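Local structure of alpha-actinin-like protein 1 (Schizosaccharomyces pombe, 5BVR) at residues A[48-51]-A[55-58]; A[72-77]-A[94-99]; A[84-89]-A[112-117]; A[107-112]-A[219-224]; A[118-123]-A[129-134]. The protein binds actin filaments through this tandem calponin-homology domain and helps form and organise the contractile actin ring in cytokinesis and septation. One frame throughout, in Å; residues are numbered along the deposited sequence.

Interaction 1. Residues A[48-51]-A[55-58]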
# COMPACT_ATOMS: atom_id res chain seq x y z
N LEU A 48 -9.75 4.23 10.18
CA LEU A 48 -8.82 4.36 9.05
C LEU A 48 -8.99 5.71 8.35
O LEU A 48 -8.01 6.43 8.09
CB LEU A 48 -9.00 3.23 8.03
CG LEU A 48 -8.10 3.34 6.79
CD1 LEU A 48 -6.64 3.08 7.15
CD2 LEU A 48 -8.57 2.37 5.72
N LEU A 49 -10.23 6.07 8.04
CA LEU A 49 -10.51 7.28 7.30
C LEU A 49 -10.07 8.53 8.07
O LEU A 49 -9.54 9.47 7.49
CB LEU A 49 -11.99 7.36 6.94
CG LEU A 49 -12.43 6.32 5.90
CD1 LEU A 49 -13.96 6.23 5.85
CD2 LEU A 49 -11.87 6.63 4.51
N GLU A 50 -10.27 8.53 9.39
CA GLU A 50 -9.82 9.65 10.20
C GLU A 50 -8.31 9.81 10.09
O GLU A 50 -7.79 10.92 9.99
CB GLU A 50 -10.23 9.45 11.66
CG GLU A 50 -11.73 9.65 11.88
CD GLU A 50 -12.15 9.55 13.33
OE1 GLU A 50 -11.54 8.75 14.09
OE2 GLU A 50 -13.11 10.26 13.71
N ILE A 51 -7.61 8.68 10.08
CA ILE A 51 -6.15 8.65 10.03
C ILE A 51 -5.61 9.12 8.69
O ILE A 51 -4.77 10.03 8.62
CB ILE A 51 -5.61 7.24 10.37
CG1 ILE A 51 -6.00 6.87 11.82
CG2 ILE A 51 -4.08 7.17 10.19
CD1 ILE A 51 -5.79 5.42 12.16
N GLU A 55 -8.94 13.85 9.45
CA GLU A 55 -10.18 14.49 9.86
C GLU A 55 -10.88 13.74 10.97
O GLU A 55 -10.75 12.53 11.10
CB GLU A 55 -11.14 14.62 8.67
CG GLU A 55 -10.67 15.56 7.60
CD GLU A 55 -11.66 15.65 6.47
OE1 GLU A 55 -12.80 16.08 6.73
OE2 GLU A 55 -11.29 15.26 5.33
N ASN A 56 -11.62 14.48 11.77
CA ASN A 56 -12.45 13.89 12.80
C ASN A 56 -13.81 13.65 12.19
O ASN A 56 -14.51 14.59 11.82
CB ASN A 56 -12.57 14.88 13.94
CG ASN A 56 -13.18 14.27 15.18
OD1 ASN A 56 -14.18 13.54 15.11
ND2 ASN A 56 -12.59 14.55 16.33
N LEU A 57 -14.20 12.38 12.10
CA LEU A 57 -15.47 12.02 11.48
C LEU A 57 -16.63 12.10 12.50
O LEU A 57 -17.77 11.85 12.15
CB LEU A 57 -15.38 10.62 10.84
CG LEU A 57 -15.00 10.54 9.35
CD1 LEU A 57 -13.68 11.22 9.08
CD2 LEU A 57 -14.97 9.10 8.87
N GLY A 58 -16.33 12.45 13.75
CA GLY A 58 -17.37 12.67 14.74
C GLY A 58 -17.92 11.39 15.35
O GLY A 58 -17.26 10.35 15.37
O HOH W 1 -14.73 10.00 15.77

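Interaction 2. Residues A[72-77]-A[94-99]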
# COMPACT_ATOMS: atom_id res chain seq x y z
N GLU A 72 -25.28 1.74 9.88
CA GLU A 72 -25.12 3.18 10.09
C GLU A 72 -23.65 3.58 10.04
O GLU A 72 -23.29 4.57 9.40
CB GLU A 72 -25.72 3.62 11.44
CG GLU A 72 -27.22 3.74 11.47
CD GLU A 72 -27.72 4.07 12.87
OE1 GLU A 72 -26.89 4.28 13.77
OE2 GLU A 72 -28.95 4.10 13.05
N ASN A 73 -22.81 2.81 10.74
CA ASN A 73 -21.38 3.09 10.75
C ASN A 73 -20.78 3.01 9.36
O ASN A 73 -20.06 3.90 8.93
CB ASN A 73 -20.59 2.16 11.68
CG ASN A 73 -20.80 2.46 13.16
OD1 ASN A 73 -21.37 3.49 13.53
ND2 ASN A 73 -20.30 1.58 14.01
N VAL A 74 -21.09 1.94 8.64
CA VAL A 74 -20.51 1.78 7.34
C VAL A 74 -20.99 2.89 6.39
O VAL A 74 -20.22 3.41 5.58
CB VAL A 74 -20.80 0.38 6.77
CG1 VAL A 74 -20.33 0.29 5.34
CG2 VAL A 74 -20.11 -0.68 7.59
N ASN A 75 -22.28 3.22 6.48
CA ASN A 75 -22.84 4.26 5.64
C ASN A 75 -22.14 5.60 5.92
O ASN A 75 -21.85 6.35 4.99
CB ASN A 75 -24.35 4.36 5.86
CG ASN A 75 -25.01 5.34 4.92
OD1 ASN A 75 -25.05 5.15 3.71
ND2 ASN A 75 -25.56 6.41 5.49
N LYS A 76 -21.84 5.87 7.19
CA LYS A 76 -21.07 7.07 7.54
C LYS A 76 -19.73 7.10 6.80
O LYS A 76 -19.35 8.11 6.22
CB LYS A 76 -20.84 7.11 9.06
CG LYS A 76 -20.04 8.28 9.55
CD LYS A 76 -19.94 8.22 11.06
CE LYS A 76 -19.03 9.27 11.61
NZ LYS A 76 -19.71 10.59 11.56
N ALA A 77 -19.03 5.97 6.82
CA ALA A 77 -17.75 5.87 6.13
C ALA A 77 -17.90 6.09 4.63
O ALA A 77 -17.11 6.82 4.03
CB ALA A 77 -17.14 4.52 6.39
N ALA A 94 -24.28 -2.80 3.06
CA ALA A 94 -24.47 -4.21 3.33
C ALA A 94 -23.34 -5.05 2.72
O ALA A 94 -23.01 -6.12 3.24
CB ALA A 94 -25.84 -4.69 2.83
N ASP A 95 -22.73 -4.56 1.64
CA ASP A 95 -21.62 -5.30 1.03
C ASP A 95 -20.46 -5.41 2.00
O ASP A 95 -19.70 -6.40 1.99
CB ASP A 95 -21.17 -4.61 -0.25
CG ASP A 95 -22.24 -4.60 -1.33
OD1 ASP A 95 -22.87 -5.67 -1.56
OD2 ASP A 95 -22.45 -3.53 -1.94
N ILE A 96 -20.27 -4.38 2.82
CA ILE A 96 -19.21 -4.38 3.81
C ILE A 96 -19.64 -5.15 5.06
O ILE A 96 -18.90 -6.00 5.55
CB ILE A 96 -18.74 -2.94 4.14
CG1 ILE A 96 -18.19 -2.28 2.86
CG2 ILE A 96 -17.70 -2.95 5.22
CD1 ILE A 96 -17.98 -0.80 2.96
N VAL A 97 -20.84 -4.86 5.56
CA VAL A 97 -21.36 -5.56 6.74
C VAL A 97 -21.35 -7.07 6.52
O VAL A 97 -20.99 -7.82 7.44
CB VAL A 97 -22.77 -5.05 7.13
CG1 VAL A 97 -23.39 -5.90 8.26
CG2 VAL A 97 -22.70 -3.58 7.51
N ASP A 98 -21.67 -7.52 5.30
CA ASP A 98 -21.75 -8.94 4.98
C ASP A 98 -20.48 -9.53 4.37
O ASP A 98 -20.48 -10.69 3.94
CB ASP A 98 -22.95 -9.19 4.08
CG ASP A 98 -24.26 -8.94 4.79
OD1 ASP A 98 -24.31 -9.11 6.02
OD2 ASP A 98 -25.22 -8.59 4.08
N GLY A 99 -19.40 -8.75 4.34
CA GLY A 99 -18.10 -9.31 4.02
C GLY A 99 -17.87 -9.71 2.58
O GLY A 99 -17.25 -10.75 2.33

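Interaction 3. Residues A[84-89]-A[112-117]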
# COMPACT_ATOMS: atom_id res chain seq x y z
N LYS A 84 -15.47 13.14 -0.58
CA LYS A 84 -14.13 13.49 -1.03
C LYS A 84 -13.94 13.22 -2.52
O LYS A 84 -12.82 13.29 -3.03
CB LYS A 84 -13.07 12.72 -0.22
CG LYS A 84 -13.16 12.92 1.30
CD LYS A 84 -12.60 14.26 1.76
CE LYS A 84 -11.08 14.28 1.74
NZ LYS A 84 -10.53 15.62 2.07
N GLY A 85 -15.02 12.91 -3.23
CA GLY A 85 -14.97 12.70 -4.66
C GLY A 85 -14.44 11.37 -5.13
O GLY A 85 -14.07 11.22 -6.30
N MET A 86 -14.43 10.37 -4.25
CA MET A 86 -14.00 9.04 -4.64
C MET A 86 -15.17 8.23 -5.09
O MET A 86 -16.23 8.28 -4.46
CB MET A 86 -13.34 8.31 -3.48
CG MET A 86 -11.88 8.64 -3.30
SD MET A 86 -11.25 8.15 -1.71
CE MET A 86 -11.98 9.36 -0.62
N PRO A 87 -14.97 7.42 -6.14
CA PRO A 87 -16.02 6.55 -6.67
C PRO A 87 -16.37 5.44 -5.69
O PRO A 87 -15.45 4.78 -5.19
CB PRO A 87 -15.38 5.94 -7.91
CG PRO A 87 -13.92 5.91 -7.59
CD PRO A 87 -13.67 7.15 -6.80
N LEU A 88 -17.65 5.25 -5.41
CA LEU A 88 -18.11 4.04 -4.74
C LEU A 88 -19.01 3.29 -5.70
O LEU A 88 -20.18 3.05 -5.43
CB LEU A 88 -18.81 4.37 -3.43
CG LEU A 88 -17.85 4.95 -2.40
CD1 LEU A 88 -18.55 5.18 -1.09
CD2 LEU A 88 -16.62 4.07 -2.19
N THR A 89 -18.40 2.94 -6.83
CA THR A 89 -19.06 2.19 -7.88
C THR A 89 -19.50 0.83 -7.37
O THR A 89 -18.67 -0.02 -7.04
CB THR A 89 -18.14 2.03 -9.11
OG1 THR A 89 -18.73 1.10 -10.04
CG2 THR A 89 -16.74 1.51 -8.72
N ILE A 112 -6.21 3.57 -0.95
CA ILE A 112 -4.76 3.60 -1.17
C ILE A 112 -4.46 4.58 -2.29
O ILE A 112 -3.56 5.42 -2.20
CB ILE A 112 -4.23 2.17 -1.47
CG1 ILE A 112 -4.31 1.33 -0.21
CG2 ILE A 112 -2.76 2.23 -1.93
CD1 ILE A 112 -4.10 -0.17 -0.46
N LEU A 113 -5.23 4.50 -3.35
CA LEU A 113 -4.96 5.36 -4.51
C LEU A 113 -5.11 6.82 -4.13
O LEU A 113 -4.26 7.65 -4.46
CB LEU A 113 -5.91 5.00 -5.65
CG LEU A 113 -5.69 5.80 -6.94
CD1 LEU A 113 -4.24 5.67 -7.44
CD2 LEU A 113 -6.68 5.33 -8.00
N ARG A 114 -6.14 7.14 -3.35
CA ARG A 114 -6.40 8.52 -3.05
C ARG A 114 -5.44 9.06 -2.00
O ARG A 114 -4.91 10.17 -2.13
CB ARG A 114 -7.83 8.71 -2.56
CG ARG A 114 -8.15 10.09 -2.03
CD ARG A 114 -7.99 11.20 -3.04
NE ARG A 114 -8.53 12.43 -2.47
CZ ARG A 114 -7.88 13.20 -1.60
NH1 ARG A 114 -6.65 12.90 -1.21
NH2 ARG A 114 -8.47 14.29 -1.12
N PHE A 115 -5.20 8.27 -0.97
CA PHE A 115 -4.50 8.79 0.21
C PHE A 115 -3.02 8.47 0.26
O PHE A 115 -2.28 9.04 1.06
CB PHE A 115 -5.22 8.36 1.49
CG PHE A 115 -6.57 8.97 1.63
CD1 PHE A 115 -6.69 10.31 1.99
CD2 PHE A 115 -7.71 8.24 1.37
CE1 PHE A 115 -7.93 10.90 2.10
CE2 PHE A 115 -8.96 8.82 1.48
CZ PHE A 115 -9.07 10.16 1.86
N THR A 116 -2.57 7.57 -0.59
CA THR A 116 -1.16 7.21 -0.65
C THR A 116 -0.51 7.55 -1.98
O THR A 116 0.67 7.81 -2.03
CB THR A 116 -0.99 5.70 -0.36
OG1 THR A 116 -1.36 5.43 1.00
CG2 THR A 116 0.41 5.21 -0.59
N ILE A 117 -1.26 7.48 -3.07
CA ILE A 117 -0.66 7.64 -4.38
C ILE A 117 -1.00 8.95 -5.07
O ILE A 117 -0.17 9.50 -5.74
CB ILE A 117 -0.99 6.42 -5.24
CG1 ILE A 117 -0.22 5.22 -4.66
CG2 ILE A 117 -0.62 6.64 -6.71
CD1 ILE A 117 -0.53 3.93 -5.27
O HOH W 2 -10.57 12.08 -4.37

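Interaction 4. Residues A[107-112]-A[219-224]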
# COMPACT_ATOMS: atom_id res chain seq x y z
N LEU A 107 -12.61 -1.27 -2.48
CA LEU A 107 -12.73 -0.06 -1.71
C LEU A 107 -11.39 0.33 -1.11
O LEU A 107 -11.01 1.50 -1.16
CB LEU A 107 -13.76 -0.24 -0.62
CG LEU A 107 -14.05 1.00 0.23
CD1 LEU A 107 -14.55 2.15 -0.62
CD2 LEU A 107 -15.05 0.65 1.31
N ILE A 108 -10.67 -0.63 -0.54
CA ILE A 108 -9.39 -0.34 0.06
C ILE A 108 -8.43 0.20 -1.02
O ILE A 108 -7.69 1.15 -0.77
CB ILE A 108 -8.81 -1.54 0.80
CG1 ILE A 108 -9.73 -1.89 1.97
CG2 ILE A 108 -7.39 -1.24 1.28
CD1 ILE A 108 -9.41 -3.17 2.61
N TRP A 109 -8.45 -0.38 -2.21
CA TRP A 109 -7.61 0.16 -3.28
C TRP A 109 -7.95 1.63 -3.57
O TRP A 109 -7.08 2.47 -3.71
CB TRP A 109 -7.69 -0.66 -4.56
CG TRP A 109 -6.93 -0.01 -5.68
CD1 TRP A 109 -7.46 0.48 -6.84
CD2 TRP A 109 -5.53 0.28 -5.72
NE1 TRP A 109 -6.47 1.03 -7.61
CE2 TRP A 109 -5.27 0.93 -6.95
CE3 TRP A 109 -4.47 0.05 -4.84
CZ2 TRP A 109 -4.00 1.35 -7.32
CZ3 TRP A 109 -3.20 0.46 -5.21
CH2 TRP A 109 -2.98 1.10 -6.44
N THR A 110 -9.24 1.96 -3.59
CA THR A 110 -9.66 3.32 -3.82
C THR A 110 -9.02 4.26 -2.78
O THR A 110 -8.57 5.36 -3.12
CB THR A 110 -11.20 3.41 -3.80
OG1 THR A 110 -11.69 2.71 -4.95
CG2 THR A 110 -11.67 4.85 -3.90
N LEU A 111 -8.96 3.80 -1.53
CA LEU A 111 -8.38 4.58 -0.44
C LEU A 111 -6.86 4.67 -0.57
O LEU A 111 -6.29 5.72 -0.36
CB LEU A 111 -8.78 3.99 0.92
CG LEU A 111 -10.29 3.91 1.19
CD1 LEU A 111 -10.53 3.34 2.56
CD2 LEU A 111 -10.94 5.27 1.06
N ILE A 112 -6.21 3.57 -0.95
CA ILE A 112 -4.76 3.60 -1.17
C ILE A 112 -4.46 4.58 -2.29
O ILE A 112 -3.56 5.42 -2.20
CB ILE A 112 -4.23 2.17 -1.47
CG1 ILE A 112 -4.31 1.33 -0.21
CG2 ILE A 112 -2.76 2.23 -1.93
CD1 ILE A 112 -4.10 -0.17 -0.46
N SER A 219 -0.64 -4.38 -5.29
CA SER A 219 0.21 -4.66 -4.16
C SER A 219 1.60 -4.02 -4.32
O SER A 219 2.16 -3.41 -3.40
CB SER A 219 0.34 -6.16 -3.94
OG SER A 219 -0.92 -6.73 -3.66
N ILE A 220 2.19 -4.20 -5.49
CA ILE A 220 3.50 -3.64 -5.76
C ILE A 220 3.43 -2.12 -5.65
O ILE A 220 4.29 -1.50 -5.01
CB ILE A 220 4.09 -4.13 -7.11
CG1 ILE A 220 4.47 -5.60 -6.96
CG2 ILE A 220 5.28 -3.27 -7.53
CD1 ILE A 220 4.81 -6.26 -8.28
N MET A 221 2.44 -1.51 -6.29
CA MET A 221 2.29 -0.06 -6.21
C MET A 221 2.19 0.42 -4.76
O MET A 221 2.78 1.43 -4.39
CB MET A 221 1.06 0.39 -6.95
CG MET A 221 1.16 0.29 -8.47
SD MET A 221 -0.34 0.80 -9.32
CE MET A 221 -0.36 2.49 -8.74
N THR A 222 1.41 -0.28 -3.97
CA THR A 222 1.22 0.10 -2.57
C THR A 222 2.56 0.13 -1.84
O THR A 222 2.84 1.06 -1.07
CB THR A 222 0.25 -0.85 -1.85
OG1 THR A 222 -1.01 -0.83 -2.54
CG2 THR A 222 0.01 -0.44 -0.40
N TYR A 223 3.39 -0.90 -2.06
CA TYR A 223 4.67 -1.02 -1.39
C TYR A 223 5.69 0.01 -1.94
O TYR A 223 6.36 0.71 -1.16
CB TYR A 223 5.19 -2.47 -1.51
CG TYR A 223 6.53 -2.68 -0.84
CD1 TYR A 223 6.71 -2.45 0.51
CD2 TYR A 223 7.60 -3.14 -1.56
CE1 TYR A 223 7.96 -2.64 1.11
CE2 TYR A 223 8.85 -3.34 -0.96
CZ TYR A 223 9.02 -3.10 0.36
OH TYR A 223 10.25 -3.27 0.94
N VAL A 224 5.77 0.15 -3.26
CA VAL A 224 6.71 1.08 -3.86
C VAL A 224 6.38 2.51 -3.43
O VAL A 224 7.29 3.33 -3.22
CB VAL A 224 6.71 0.94 -5.38
CG1 VAL A 224 7.48 2.09 -6.04
CG2 VAL A 224 7.31 -0.39 -5.78

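Interaction 5. Residues A[118-123]-A[129-134]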
# COMPACT_ATOMS: atom_id res chain seq x y z
N ALA A 118 -2.21 9.45 -4.88
CA ALA A 118 -2.64 10.62 -5.66
C ALA A 118 -1.72 11.84 -5.51
O ALA A 118 -1.52 12.56 -6.48
CB ALA A 118 -4.06 11.00 -5.29
N ASP A 119 -1.17 12.05 -4.32
CA ASP A 119 -0.35 13.25 -4.06
C ASP A 119 1.11 13.08 -4.49
O ASP A 119 1.89 14.04 -4.44
CB ASP A 119 -0.39 13.62 -2.58
CG ASP A 119 0.57 12.80 -1.76
OD1 ASP A 119 0.22 11.65 -1.41
OD2 ASP A 119 1.69 13.29 -1.48
N ILE A 120 1.48 11.87 -4.90
CA ILE A 120 2.84 11.65 -5.41
C ILE A 120 3.02 12.52 -6.65
O ILE A 120 2.17 12.56 -7.51
CB ILE A 120 3.08 10.16 -5.70
CG1 ILE A 120 2.99 9.35 -4.41
CG2 ILE A 120 4.41 9.94 -6.41
CD1 ILE A 120 3.14 7.88 -4.55
N ASN A 121 4.15 13.23 -6.73
CA ASN A 121 4.42 14.15 -7.83
C ASN A 121 5.88 14.02 -8.25
O ASN A 121 6.77 14.01 -7.40
CB ASN A 121 4.11 15.59 -7.41
CG ASN A 121 4.07 16.57 -8.58
OD1 ASN A 121 5.00 16.63 -9.38
ND2 ASN A 121 2.99 17.34 -8.67
N GLU A 122 6.12 13.89 -9.56
CA GLU A 122 7.47 13.93 -10.11
C GLU A 122 7.38 14.62 -11.46
O GLU A 122 6.63 14.20 -12.32
CB GLU A 122 8.03 12.49 -10.26
CG GLU A 122 9.34 12.38 -11.06
CD GLU A 122 10.55 12.86 -10.30
OE1 GLU A 122 10.47 13.07 -9.07
OE2 GLU A 122 11.61 13.05 -10.95
N GLU A 123 8.16 15.71 -11.64
CA GLU A 123 8.22 16.44 -12.91
C GLU A 123 6.82 16.84 -13.41
O GLU A 123 6.59 16.95 -14.61
CB GLU A 123 8.98 15.65 -13.99
CG GLU A 123 10.46 15.45 -13.66
CD GLU A 123 11.25 14.81 -14.79
OE1 GLU A 123 10.67 14.51 -15.85
OE2 GLU A 123 12.47 14.62 -14.60
N GLU A 129 1.28 7.78 -12.62
CA GLU A 129 2.26 8.24 -13.62
C GLU A 129 3.45 8.85 -12.92
O GLU A 129 4.60 8.65 -13.32
CB GLU A 129 1.63 9.32 -14.49
CG GLU A 129 0.67 8.81 -15.51
CD GLU A 129 0.24 9.88 -16.49
OE1 GLU A 129 0.39 11.10 -16.21
OE2 GLU A 129 -0.27 9.49 -17.56
N GLY A 130 3.17 9.65 -11.90
CA GLY A 130 4.21 10.28 -11.11
C GLY A 130 5.11 9.31 -10.42
O GLY A 130 6.34 9.45 -10.45
N LEU A 131 4.50 8.30 -9.79
CA LEU A 131 5.28 7.31 -9.09
C LEU A 131 6.15 6.51 -10.05
O LEU A 131 7.32 6.27 -9.77
CB LEU A 131 4.35 6.39 -8.30
CG LEU A 131 5.07 5.31 -7.49
CD1 LEU A 131 6.04 5.90 -6.47
CD2 LEU A 131 4.06 4.40 -6.80
N LEU A 132 5.62 6.15 -11.22
CA LEU A 132 6.40 5.41 -12.19
C LEU A 132 7.58 6.25 -12.65
O LEU A 132 8.71 5.78 -12.71
CB LEU A 132 5.54 4.99 -13.39
CG LEU A 132 6.27 4.06 -14.35
CD1 LEU A 132 6.55 2.72 -13.69
CD2 LEU A 132 5.46 3.91 -15.62
N LEU A 133 7.31 7.50 -13.02
CA LEU A 133 8.39 8.37 -13.48
C LEU A 133 9.46 8.55 -12.39
O LEU A 133 10.64 8.51 -12.70
CB LEU A 133 7.84 9.71 -13.94
CG LEU A 133 8.90 10.65 -14.51
CD1 LEU A 133 9.65 10.02 -15.65
CD2 LEU A 133 8.24 11.94 -14.97
N TRP A 134 9.06 8.72 -11.13
CA TRP A 134 10.02 8.80 -10.04
C TRP A 134 10.92 7.57 -10.01
O TRP A 134 12.14 7.67 -9.91
CB TRP A 134 9.29 8.98 -8.71
CG TRP A 134 10.17 9.06 -7.51
CD1 TRP A 134 10.75 10.19 -6.99
CD2 TRP A 134 10.53 7.99 -6.62
NE1 TRP A 134 11.45 9.89 -5.85
CE2 TRP A 134 11.33 8.54 -5.61
CE3 TRP A 134 10.25 6.62 -6.58
CZ2 TRP A 134 11.86 7.78 -4.59
CZ3 TRP A 134 10.78 5.87 -5.55
CH2 TRP A 134 11.57 6.45 -4.57

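Interaction 1. Residues A[48-51]-A[55-58]
The Glu50 side chain leaves helix 43-53 with CG anti to the carbonyl carbon (chi1 -73°) and then runs extended, which carries its carboxylate across to the backbone of Leu57. There OE2 of Glu50 accepts the N-H of Leu57 at 2.9 Å through its anti lone pair, the one turned away from OE1, in a moderately bent bond (154°). A water donates to the same OE2 at 2.6 Å and also to Gly58 O at 2.6 Å, extending the grip of the carboxylate by one residue. Closer to the helix, Glu55 N bonds to the Glu50 carbonyl oxygen at 3.2 Å, so Glu50 holds the loop by both its main chain and its side chain. Glu55 O lies against the root of Glu50, 3.1 Å from CG, with a CA-H...O contact from Glu50 CA at 3.2 Å. Within the loop, Asn56 OD1 accepts the Gly58 N-H in an Asx turn, and Gly58 takes the positive phi that favours glycine. Apolar contacts back the polar ones: Leu57 CD1 packs 3.8 Å from Glu50 CG, while its CD2 reaches Leu49 CB at 4.0 Å. With an alanine in place of Glu50 the carboxylate is gone, and the Leu57 N-H would probably be left without this acceptor and the bridging water without its second partner. This surface corner of the first calponin-homology domain links helix 43-53 to the loop that follows it; Leu49 and Leu57 both pack on Tyr80 of helix 67-83, whose hydroxyl bonds to Glu55.

Interaction 2. Residues A[72-77]-A[94-99]
Val74 of helix 67-83 faces Ile96 of the short helix 93-97 with their CA atoms 7.2 Å apart, and just beyond this point the short helix ends in a Schellman motif with Gly99, at positive phi, as its C-prime residue. The contact itself is wholly apolar and rests on the two methyl groups of one valine. Val74 has CG1 anti to the backbone N (chi1 173°), and the fork this produces aims one branch at each of two partners. CG1 touches Ile96 CD1 at 3.5 Å and also approaches Ile96 CB at 3.8 Å, so it lies against both the root and the tip of the isoleucine. CG2 instead meets Val97 CG2 at 3.9 Å, with Ile96 CG2 a little farther away at 4.1 Å. All three side chains are buried. Residues 94-99 belong to the actin-binding region, and the contact joins that part of it to helix 67-83 of the first calponin-homology domain. Around the contact, Ile96 also touches Leu78 of helix 67-83 and Leu107 of helix 101-117, Val97 rests on Arg67 and Leu71, and Asp98 forms a salt bridge with Arg67.

Interaction 3. Residues A[84-89]-A[112-117]
Met86 makes the sulfur and apolar contacts, reaching Arg114 and Phe115. Its SD lies 3.6 Å from Arg114 CB, against the aliphatic base of the arginine, and the bend at chi3 (-73°) turns the terminal methyl toward Phe115, where CE comes within 3.7 Å of the ring atom CE2. The sulfur stands 5.1 Å from the Phe115 ring centroid, an oblique Met-aromatic contact 56° off the ring normal. The Phe115 ring is in turn covered on one face by Arg114 CG, 3.8 Å above its centre, so methionine, arginine and phenylalanine form one packed group. An alanine in place of Met86 would probably open a gap beside the Arg114 methylenes and leave the Phe115 ring less firmly held. In the calponin-homology fold, this joins the loop after helix 67-83 to the C-terminal part of helix 101-117, which widens into a pi-type turn at 113-117; Met86 also touches Ile81, Thr110 and Leu111. The polar contacts are looser. A water donates to Lys84 O at 2.9 Å and accepts a weak bond from Arg114 NE, lying in the guanidinium plane at its edge. Like charges also approach, Lys84 NZ and Arg114 NH2 being 4.0 Å apart, a proximity that is probably eased by the weak, long ion pair of Lys84 with Glu55.

Interaction 4. Residues A[107-112]-A[219-224]
Met221 reaches from helix 217-234 to the rim of the Trp109 indole on helix 101-117. Its CB already lies 4.1 Å from Trp109 CH2; CG carries the chain on, and SD then comes 3.9 Å from that same ring carbon. A bend at chi3 (62°) folds CE back to 3.8 Å from Trp109 CH2, beside CZ2, so that the methyl sits at the ring edge, near the plane of the indole. The sulfur is 5.1 Å from the centroid of the six-membered ring and oblique to it, a Met-aromatic contact. Farther round the same edge, Thr222 OG1 lies 3.7 Å from Trp109 CZ3. That hydroxyl oxygen also rests 3.6 Å from Ile112 CG2, but its hydrogen bond is made within its own helix, to Arg218 O, which satisfies it in these apolar surroundings. The two helix segments run 33° from parallel with axes 11.4 Å apart, and bulky side chains bridge the distance. Since one helix belongs to the first calponin-homology domain and the other to the second, this is a buried interdomain contact, consistent with a compact, closed tandem. Arg218, which with Asp216 lies at a bound zinc ion, adds a cation-pi contact to Trp109. Ile112 packs further on Phe16 and Trp19 of helix 11-25, and Met221 on Lys128 of helix 127-138.

Interaction 5. Residues A[118-123]-A[129-134]
Apolar packing opens the contact at Ile120, whose CG2 lies 3.8 Å from Leu131 N, against the helix backbone, while its CD1 meets Leu131 CD1 at 4.0 Å. The helix comes close at Gly130: its CA is 5.0 Å from Glu122 CA, and a CB there would probably crowd Ile120 O. Leu133 continues the packing on the other flank, its CG lying 3.9 Å from the Glu122 methylene carbon CG. Contacts between carboxylates and carbon atoms form the second group. Glu122 departs with CG anti to its backbone N (chi1 170°), then bends at chi2 (74°), which sets its CG against the backbone N and CA of Trp134 and brings OE1 3.6 Å from Trp134 CD1. The oxygen sits at the edge of the indole, near its plane, and the carboxylate is turned 73° from the ring. Glu123 OE1 lies 3.6 Å from Leu133 CD2, but the principal partner of this carboxylate is Arg137, with which OE2 forms a salt bridge. The Trp134 ring also meets Phe228 edge-to-face. Residues 118-123 lead from the last helix of the first calponin-homology domain through a small two-stranded hairpin into helix 127-138 of the second. The segments meet by shape more than by directed bonds: aliphatic carbons fill the interface, and the Glu122 oxygen faces the electropositive rim of the indole, where the electrostatics are probably mildly favourable.

Interactions 1, 2 and 3 lie within the first calponin-homology domain, interaction 4 joins it to the second, and interaction 5 sits where the chain crosses between them. Along the sequence, interaction 1 closes before interaction 2 opens, interactions 2 and 3 interleave, and interaction 5 is nested inside the long loop closed by interaction 4. Helix 101-117 is the common element: interactions 3 and 4 share Ile112, their centres about 10 Å apart, and Leu107 and Leu111 extend its packing to interactions 2 and 1. Interactions 2 and 5 are the most distant, about 32 Å between centres. The actin-binding region takes in the loop end of interaction 3, residues 94-99 and segment 107-112 at the domain interface.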